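Local coordinates for putative acyl-[acyl-carrier-protein] desaturase DesA2 (PDB 1ZA0) that may act as an iron-dependent acyl-ACP desaturase in mycobacterial fatty acid biosynthesis, at residues Leu12-Val17 against Val200-Asp205; Leu61-Thr66 against Arg122-Val127; Tyr158-Ala163 against Arg191-Phe196. All blocks are in the same frame, centred on the assembly; numbering follows the deposited sequence.

Contact 1. Residues Leu12-Val17 against Val200-Asp205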
# COMPACT_ATOMS: atom_id res chain seq x y z
N LEU A 12 -6.27 12.85 23.07
CA LEU A 12 -7.55 13.53 23.33
C LEU A 12 -7.85 14.59 22.22
O LEU A 12 -8.95 14.76 21.84
CB LEU A 12 -7.58 14.18 24.76
CG LEU A 12 -7.81 13.27 26.00
CD1 LEU A 12 -8.00 14.13 27.30
CD2 LEU A 12 -9.01 12.32 25.82
N GLU A 13 -6.83 15.27 21.76
CA GLU A 13 -6.95 16.16 20.60
C GLU A 13 -7.45 15.49 19.33
O GLU A 13 -8.22 16.09 18.61
CB GLU A 13 -5.61 16.79 20.36
CG GLU A 13 -5.35 17.92 21.33
CD GLU A 13 -6.12 19.19 20.97
OE1 GLU A 13 -6.66 19.25 19.82
OE2 GLU A 13 -6.17 20.12 21.82
N LEU A 14 -7.04 14.23 19.10
CA LEU A 14 -7.29 13.49 17.88
C LEU A 14 -8.57 12.74 17.88
O LEU A 14 -9.09 12.40 16.81
CB LEU A 14 -6.13 12.52 17.58
CG LEU A 14 -4.91 13.28 17.08
CD1 LEU A 14 -3.68 12.39 17.00
CD2 LEU A 14 -5.22 13.84 15.67
N GLU A 15 -9.16 12.52 19.06
CA GLU A 15 -10.32 11.65 19.10
C GLU A 15 -11.50 12.15 18.30
O GLU A 15 -12.14 11.35 17.64
CB GLU A 15 -10.73 11.29 20.56
CG GLU A 15 -11.63 10.05 20.65
CD GLU A 15 -10.96 8.64 20.55
OE1 GLU A 15 -9.72 8.48 20.25
OE2 GLU A 15 -11.72 7.66 20.76
N PRO A 16 -11.79 13.45 18.32
CA PRO A 16 -12.89 13.96 17.51
C PRO A 16 -12.60 13.80 15.99
O PRO A 16 -13.54 13.60 15.22
CB PRO A 16 -12.93 15.47 17.88
CG PRO A 16 -12.12 15.58 19.12
CD PRO A 16 -11.06 14.54 18.99
N VAL A 17 -11.32 13.87 15.62
CA VAL A 17 -10.91 13.72 14.22
C VAL A 17 -10.98 12.23 13.76
O VAL A 17 -11.49 11.91 12.67
CB VAL A 17 -9.52 14.30 13.99
CG1 VAL A 17 -9.12 14.19 12.44
CG2 VAL A 17 -9.46 15.76 14.39
N VAL A 200 -2.89 13.89 10.45
CA VAL A 200 -1.70 14.69 10.36
C VAL A 200 -2.02 16.19 10.23
O VAL A 200 -1.31 17.06 10.80
CB VAL A 200 -0.79 14.26 9.21
CG1 VAL A 200 0.33 15.25 8.98
CG2 VAL A 200 -0.19 12.86 9.45
N THR A 201 -3.07 16.50 9.49
CA THR A 201 -3.55 17.88 9.43
C THR A 201 -3.88 18.38 10.86
O THR A 201 -3.49 19.48 11.17
CB THR A 201 -4.77 17.97 8.48
OG1 THR A 201 -4.30 17.71 7.14
CG2 THR A 201 -5.35 19.40 8.44
N HIS A 202 -4.63 17.62 11.67
CA HIS A 202 -4.92 18.03 13.03
C HIS A 202 -3.65 18.15 13.88
O HIS A 202 -3.55 19.07 14.68
CB HIS A 202 -6.00 17.18 13.68
CG HIS A 202 -6.51 17.73 14.99
ND1 HIS A 202 -7.22 18.91 15.09
CD2 HIS A 202 -6.38 17.28 16.27
CE1 HIS A 202 -7.52 19.16 16.36
NE2 HIS A 202 -7.01 18.19 17.10
N CYS A 203 -2.62 17.32 13.62
CA CYS A 203 -1.33 17.44 14.29
C CYS A 203 -0.63 18.72 13.91
O CYS A 203 0.03 19.38 14.78
CB CYS A 203 -0.39 16.26 14.02
SG CYS A 203 -0.92 14.69 14.62
N LEU A 204 -0.66 19.08 12.63
CA LEU A 204 -0.13 20.34 12.20
C LEU A 204 -0.80 21.54 12.89
O LEU A 204 -0.14 22.54 13.08
CB LEU A 204 -0.20 20.58 10.68
CG LEU A 204 0.90 19.98 9.81
CD1 LEU A 204 0.39 19.92 8.35
CD2 LEU A 204 2.22 20.73 9.96
N ASP A 205 -2.09 21.44 13.18
CA ASP A 205 -2.84 22.48 13.92
C ASP A 205 -2.54 22.53 15.46
O ASP A 205 -2.37 23.60 16.03
CB ASP A 205 -4.33 22.24 13.69
CG ASP A 205 -4.73 22.32 12.23
OD1 ASP A 205 -3.95 22.85 11.44
OD2 ASP A 205 -5.78 21.91 11.77
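The helical turns Leu12-Val17 and Val200-Asp205 run roughly antiparallel, their axes 10.0 Å apart at 139°, the CA atoms of Leu14 and His202 coming nearest, 7.1 Å apart. This joins the N-terminal helix 9-27 to the C-terminal end of helix 176-206, at one end of the helical desaturase fold of the ferritin clan. Such wide spacing suits a large side chain reaching across, and His202 is that bridge. Its ring swings out to helix 9-27 because chi1 (-169°) places CG trans to the backbone N, and there NE2 donates to Glu13 OE1 at 2.9 Å. The bond is somewhat bent (141°) and tilted from the ring plane, although the oxygen is met nearly along its C-O axis. The Glu13 chain, bent at chi2, brings OE1 to the ring nitrogen. Two branched aliphatic side chains touch the ring, one at an edge and one over a face. Leu14 brings CD2 to the edge, 3.7 Å from His202 CD2, and its CD1 faces Cys203 SG more loosely; both Leu14 and Cys203 also touch Leu152 of helix 148-172. One turn beyond Glu13, Val17 makes a CH-pi contact, its CG2 lying over one face of His202, 3.9 Å from the ring centroid.

Contact 2. Residues Leu61-Thr66 against Arg122-Val127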
# COMPACT_ATOMS: atom_id res chain seq x y z
N LEU A 61 1.09 -13.66 -17.57
CA LEU A 61 1.13 -12.22 -17.36
C LEU A 61 2.54 -11.73 -17.58
O LEU A 61 3.49 -12.44 -17.31
CB LEU A 61 0.69 -11.82 -15.95
CG LEU A 61 -0.81 -11.89 -15.60
CD1 LEU A 61 -1.04 -11.88 -14.08
CD2 LEU A 61 -1.61 -10.75 -16.23
N PRO A 62 2.70 -10.47 -18.02
CA PRO A 62 4.03 -9.86 -18.08
C PRO A 62 4.78 -9.89 -16.71
O PRO A 62 4.14 -9.70 -15.65
CB PRO A 62 3.72 -8.41 -18.49
CG PRO A 62 2.39 -8.47 -19.16
CD PRO A 62 1.64 -9.55 -18.43
N ARG A 63 6.09 -10.08 -16.73
CA ARG A 63 6.85 -10.22 -15.51
C ARG A 63 6.79 -8.92 -14.71
O ARG A 63 6.88 -8.95 -13.50
CB ARG A 63 8.32 -10.66 -15.76
CG ARG A 63 8.43 -12.19 -16.09
CD ARG A 63 7.63 -13.19 -15.11
NE ARG A 63 6.19 -13.33 -15.45
CZ ARG A 63 5.30 -14.07 -14.79
NH1 ARG A 63 4.06 -14.14 -15.25
NH2 ARG A 63 5.63 -14.75 -13.68
N THR A 64 6.63 -7.77 -15.37
CA THR A 64 6.52 -6.51 -14.60
C THR A 64 5.33 -6.54 -13.66
O THR A 64 5.43 -6.06 -12.51
CB THR A 64 6.39 -5.27 -15.46
OG1 THR A 64 5.30 -5.42 -16.40
CG2 THR A 64 7.69 -5.08 -16.32
N ILE A 65 4.22 -7.08 -14.16
CA ILE A 65 2.97 -7.11 -13.46
C ILE A 65 3.08 -8.05 -12.26
O ILE A 65 2.67 -7.68 -11.13
CB ILE A 65 1.81 -7.49 -14.38
CG1 ILE A 65 1.62 -6.43 -15.50
CG2 ILE A 65 0.56 -7.70 -13.54
CD1 ILE A 65 1.53 -5.04 -15.03
N THR A 66 3.62 -9.26 -12.48
CA THR A 66 3.78 -10.23 -11.37
C THR A 66 4.84 -9.82 -10.34
O THR A 66 4.65 -10.04 -9.15
CB THR A 66 4.09 -11.69 -11.91
OG1 THR A 66 5.23 -11.67 -12.74
CG2 THR A 66 2.99 -12.18 -12.80
N ARG A 122 -1.68 -19.64 -11.07
CA ARG A 122 -0.29 -20.09 -11.27
C ARG A 122 0.62 -19.06 -11.97
O ARG A 122 1.53 -19.43 -12.73
CB ARG A 122 -0.28 -21.39 -12.15
CG ARG A 122 -1.27 -22.53 -11.76
CD ARG A 122 -0.72 -23.37 -10.75
NE ARG A 122 -1.40 -24.66 -10.37
CZ ARG A 122 -0.87 -25.87 -10.58
NH1 ARG A 122 0.22 -26.05 -11.30
NH2 ARG A 122 -1.43 -26.93 -10.02
N GLU A 123 0.39 -17.79 -11.71
CA GLU A 123 1.09 -16.76 -12.40
C GLU A 123 2.48 -16.58 -11.84
O GLU A 123 3.28 -15.94 -12.48
CB GLU A 123 0.27 -15.46 -12.41
CG GLU A 123 -0.89 -15.48 -13.41
CD GLU A 123 -0.36 -15.48 -14.88
OE1 GLU A 123 0.84 -15.14 -15.12
OE2 GLU A 123 -1.11 -15.93 -15.75
N VAL A 124 2.72 -17.05 -10.62
CA VAL A 124 4.07 -17.09 -10.08
C VAL A 124 4.30 -18.44 -9.40
O VAL A 124 3.38 -19.14 -9.10
CB VAL A 124 4.34 -15.91 -9.08
CG1 VAL A 124 4.13 -14.57 -9.76
CG2 VAL A 124 3.41 -16.00 -7.89
N ASP A 125 5.56 -18.81 -9.24
CA ASP A 125 5.94 -20.01 -8.51
C ASP A 125 5.51 -19.87 -7.06
O ASP A 125 6.10 -19.07 -6.33
CB ASP A 125 7.45 -20.15 -8.61
CG ASP A 125 7.98 -21.44 -7.99
OD1 ASP A 125 7.20 -22.28 -7.46
OD2 ASP A 125 9.21 -21.65 -8.02
N PRO A 126 4.52 -20.66 -6.63
CA PRO A 126 3.96 -20.50 -5.28
C PRO A 126 4.92 -20.98 -4.19
O PRO A 126 4.78 -20.55 -2.99
CB PRO A 126 2.69 -21.33 -5.30
CG PRO A 126 2.93 -22.38 -6.39
CD PRO A 126 3.90 -21.78 -7.37
N VAL A 127 5.89 -21.82 -4.57
CA VAL A 127 6.88 -22.31 -3.59
C VAL A 127 7.66 -21.17 -2.95
O VAL A 127 7.68 -21.05 -1.72
CB VAL A 127 7.82 -23.40 -4.18
CG1 VAL A 127 9.06 -23.62 -3.32
CG2 VAL A 127 7.03 -24.67 -4.28
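Glu123, in the loop that follows helix 95-121, meets the start of helix 63-77, where Pro62 is the N-cap, through both its carboxylate and its backbone carbonyl. The contact thus ties a helix start to a loop, away from the metal site. Among the hydrogen bonds, Leu61 N donates to Glu123 OE1 at 2.9 Å and almost straight (169°), approaching from above the carboxylate plane. Arg63 suits the other acceptor because its long chain, bent at chi2 and chi3, curls back over the helix start: NH2 reaches Glu123 O at 2.9 Å, in the guanidinium plane, while NH1 binds Leu61 O at 2.7 Å. The guanidinium thus ties the loop carbonyl to that of its own segment. The charged pairing is weak, a long 3.4 Å salt bridge between Arg63 NH1 and Glu123 OE1 with the two planes 42° apart. Apolar contacts fill in beside these bonds. Leu61 CD1 lies 3.7 Å from Glu123 CG, covering the aliphatic part of the glutamate, and Thr66 CB packs against Val124 CG1 at 3.6 Å. Thr60 OG1 bonds to Glu123 OE2, so both oxygens of this buried carboxylate have partners. With a backbone N-H, a hydroxyl and a guanidinium around it, the carboxylate is probably stabilised as the anion.

Contact 3. Residues Tyr158-Ala163 against Arg191-Phe196. With MN (manganese (II) ion), chain B.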
# COMPACT_ATOMS: atom_id res chain seq x y z
N TYR A 158 3.29 6.55 3.45
CA TYR A 158 3.39 5.16 3.09
C TYR A 158 2.09 4.71 2.38
O TYR A 158 2.16 4.07 1.33
CB TYR A 158 3.69 4.30 4.34
CG TYR A 158 3.77 2.80 4.05
CD1 TYR A 158 4.94 2.26 3.54
CD2 TYR A 158 2.68 1.96 4.24
CE1 TYR A 158 5.05 0.89 3.25
CE2 TYR A 158 2.79 0.58 3.95
CZ TYR A 158 3.97 0.07 3.44
OH TYR A 158 4.14 -1.28 3.14
N GLU A 159 0.94 5.12 2.89
CA GLU A 159 -0.31 4.92 2.19
C GLU A 159 -0.39 5.65 0.87
O GLU A 159 -0.95 5.13 -0.07
CB GLU A 159 -1.52 5.23 3.07
CG GLU A 159 -1.62 4.31 4.26
CD GLU A 159 -2.12 2.92 3.80
OE1 GLU A 159 -2.28 2.72 2.54
OE2 GLU A 159 -2.41 2.07 4.63
N ARG A 160 0.21 6.83 0.77
CA ARG A 160 0.19 7.51 -0.51
C ARG A 160 1.07 6.74 -1.52
O ARG A 160 0.70 6.62 -2.65
CB ARG A 160 0.70 8.95 -0.38
CG ARG A 160 0.57 9.75 -1.71
CD ARG A 160 0.83 11.25 -1.53
NE ARG A 160 0.39 12.04 -2.66
CZ ARG A 160 -0.69 12.79 -2.76
NH1 ARG A 160 -1.57 12.87 -1.78
NH2 ARG A 160 -0.90 13.44 -3.89
N CYS A 161 2.22 6.25 -1.09
CA CYS A 161 3.04 5.35 -1.91
C CYS A 161 2.21 4.15 -2.41
O CYS A 161 2.24 3.85 -3.60
CB CYS A 161 4.26 4.81 -1.16
SG CYS A 161 5.42 6.09 -0.68
N GLY A 162 1.50 3.49 -1.50
CA GLY A 162 0.55 2.42 -1.83
C GLY A 162 -0.44 2.82 -2.89
O GLY A 162 -0.72 2.04 -3.81
N ALA A 163 -1.02 4.01 -2.75
CA ALA A 163 -2.07 4.47 -3.64
C ALA A 163 -1.52 4.74 -5.06
O ALA A 163 -2.16 4.30 -6.01
CB ALA A 163 -2.75 5.69 -3.08
N ARG A 191 -8.30 5.89 0.43
CA ARG A 191 -9.04 6.03 1.67
C ARG A 191 -8.17 5.95 2.91
O ARG A 191 -8.36 6.73 3.87
CB ARG A 191 -10.19 5.04 1.70
CG ARG A 191 -11.26 5.39 0.74
CD ARG A 191 -12.24 4.24 0.46
NE ARG A 191 -12.90 3.66 1.63
CZ ARG A 191 -14.00 4.17 2.21
NH1 ARG A 191 -14.50 5.33 1.82
NH2 ARG A 191 -14.58 3.55 3.23
N HIS A 192 -7.14 5.07 2.88
CA HIS A 192 -6.22 4.93 3.97
C HIS A 192 -5.40 6.23 4.11
O HIS A 192 -5.17 6.79 5.25
CB HIS A 192 -5.32 3.69 3.75
CG HIS A 192 -6.06 2.36 3.84
ND1 HIS A 192 -5.42 1.14 3.69
CD2 HIS A 192 -7.38 2.08 3.99
CE1 HIS A 192 -6.32 0.17 3.84
NE2 HIS A 192 -7.52 0.71 3.97
N GLU A 193 -4.87 6.67 2.99
CA GLU A 193 -4.08 7.85 2.99
C GLU A 193 -4.90 9.08 3.53
O GLU A 193 -4.34 9.90 4.25
CB GLU A 193 -3.48 8.14 1.60
CG GLU A 193 -2.56 9.37 1.64
CD GLU A 193 -2.41 10.13 0.33
OE1 GLU A 193 -2.94 9.67 -0.71
OE2 GLU A 193 -1.71 11.20 0.34
N GLU A 194 -6.16 9.18 3.13
CA GLU A 194 -7.03 10.33 3.42
C GLU A 194 -7.17 10.35 4.97
O GLU A 194 -7.05 11.37 5.61
CB GLU A 194 -8.40 10.14 2.77
CG GLU A 194 -9.51 11.15 3.11
CD GLU A 194 -10.78 10.87 2.36
OE1 GLU A 194 -10.85 9.80 1.70
OE2 GLU A 194 -11.75 11.70 2.36
N PHE A 195 -7.43 9.20 5.53
CA PHE A 195 -7.61 9.03 6.98
C PHE A 195 -6.37 9.43 7.73
O PHE A 195 -6.44 10.36 8.57
CB PHE A 195 -8.03 7.60 7.32
CG PHE A 195 -8.79 7.45 8.63
CD1 PHE A 195 -10.04 6.86 8.66
CD2 PHE A 195 -8.23 7.83 9.82
CE1 PHE A 195 -10.72 6.66 9.87
CE2 PHE A 195 -8.91 7.66 11.04
CZ PHE A 195 -10.17 7.10 11.05
N PHE A 196 -5.22 8.83 7.42
CA PHE A 196 -4.00 9.21 8.12
C PHE A 196 -3.63 10.66 7.86
O PHE A 196 -3.14 11.38 8.75
CB PHE A 196 -2.80 8.30 7.83
CG PHE A 196 -2.96 6.92 8.42
CD1 PHE A 196 -2.94 6.74 9.81
CD2 PHE A 196 -3.16 5.82 7.61
CE1 PHE A 196 -3.09 5.47 10.37
CE2 PHE A 196 -3.31 4.54 8.16
CZ PHE A 196 -3.30 4.38 9.54
MN MN B . -3.26 0.70 2.89
O HOH W 1 -1.17 0.16 2.65
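Glu159 and His192 both set CG anti to their own carbonyl carbon (chi1 -63° and -68°), and a further bend at chi2 of Glu159 brings its carboxylate to the same manganese ion as the imidazole. They stand on neighbouring, nearly antiparallel helices of the four-helix bundle, 148-172 and 176-206, whose axes here lie 8.2 Å apart at 159°. Glutamate suits a bidentate role: OE1 and OE2 of Glu159 bind manganese at 2.3 and 2.4 Å, while His192 ND1 supplies a nitrogen ligand at 2.3 Å. A water, Glu107 and Glu189 complete the site, which corresponds by similarity to the second iron position of the diiron desaturases. The carboxylate and imidazole planes stand nearly perpendicular. Second-shell bonds steady both ligands: Trp103 NE1 bonds to Glu159 OE2, and Glu106 OE1 to His192 NE2, a bond that helps fix the rotation of the imidazole with ND1 directed at the metal. Behind the metal, the helices come close, with Glu159 CB only 3.8 Å from Glu193 CB. Phe196 CD2 adds an apolar neighbour to the methylene CG of Glu159. On the side turned from the ion, the extended chains of Arg160 and Glu193 meet in a salt bridge, and Arg257 of helix 247-260 gives the same carboxylate a second cationic partner. Arginine spans the gap with its aliphatic part lying against the carboxylate, its NH1 reaching the syn lone pair of Glu193 OE2 at 2.7 Å.

Contacts 1 and 3 share helix 176-206, their centres about 17 Å apart: contact 3 holds its middle against helix 148-172 near the centre of the chain, whereas contact 1 ties its end to the N-terminal helix in a partly buried position. Contact 2 uses a helix start and a loop on the opposite side of the chain's centre from contact 1, their centres about 42 Å apart. Each contact uses glutamate in its own way. In the core its carboxylate binds metal or pairs with arginine; at the bundle end it accepts from a histidine; at the buried loop it receives a backbone N-H, while its main-chain carbonyl accepts from the arginine.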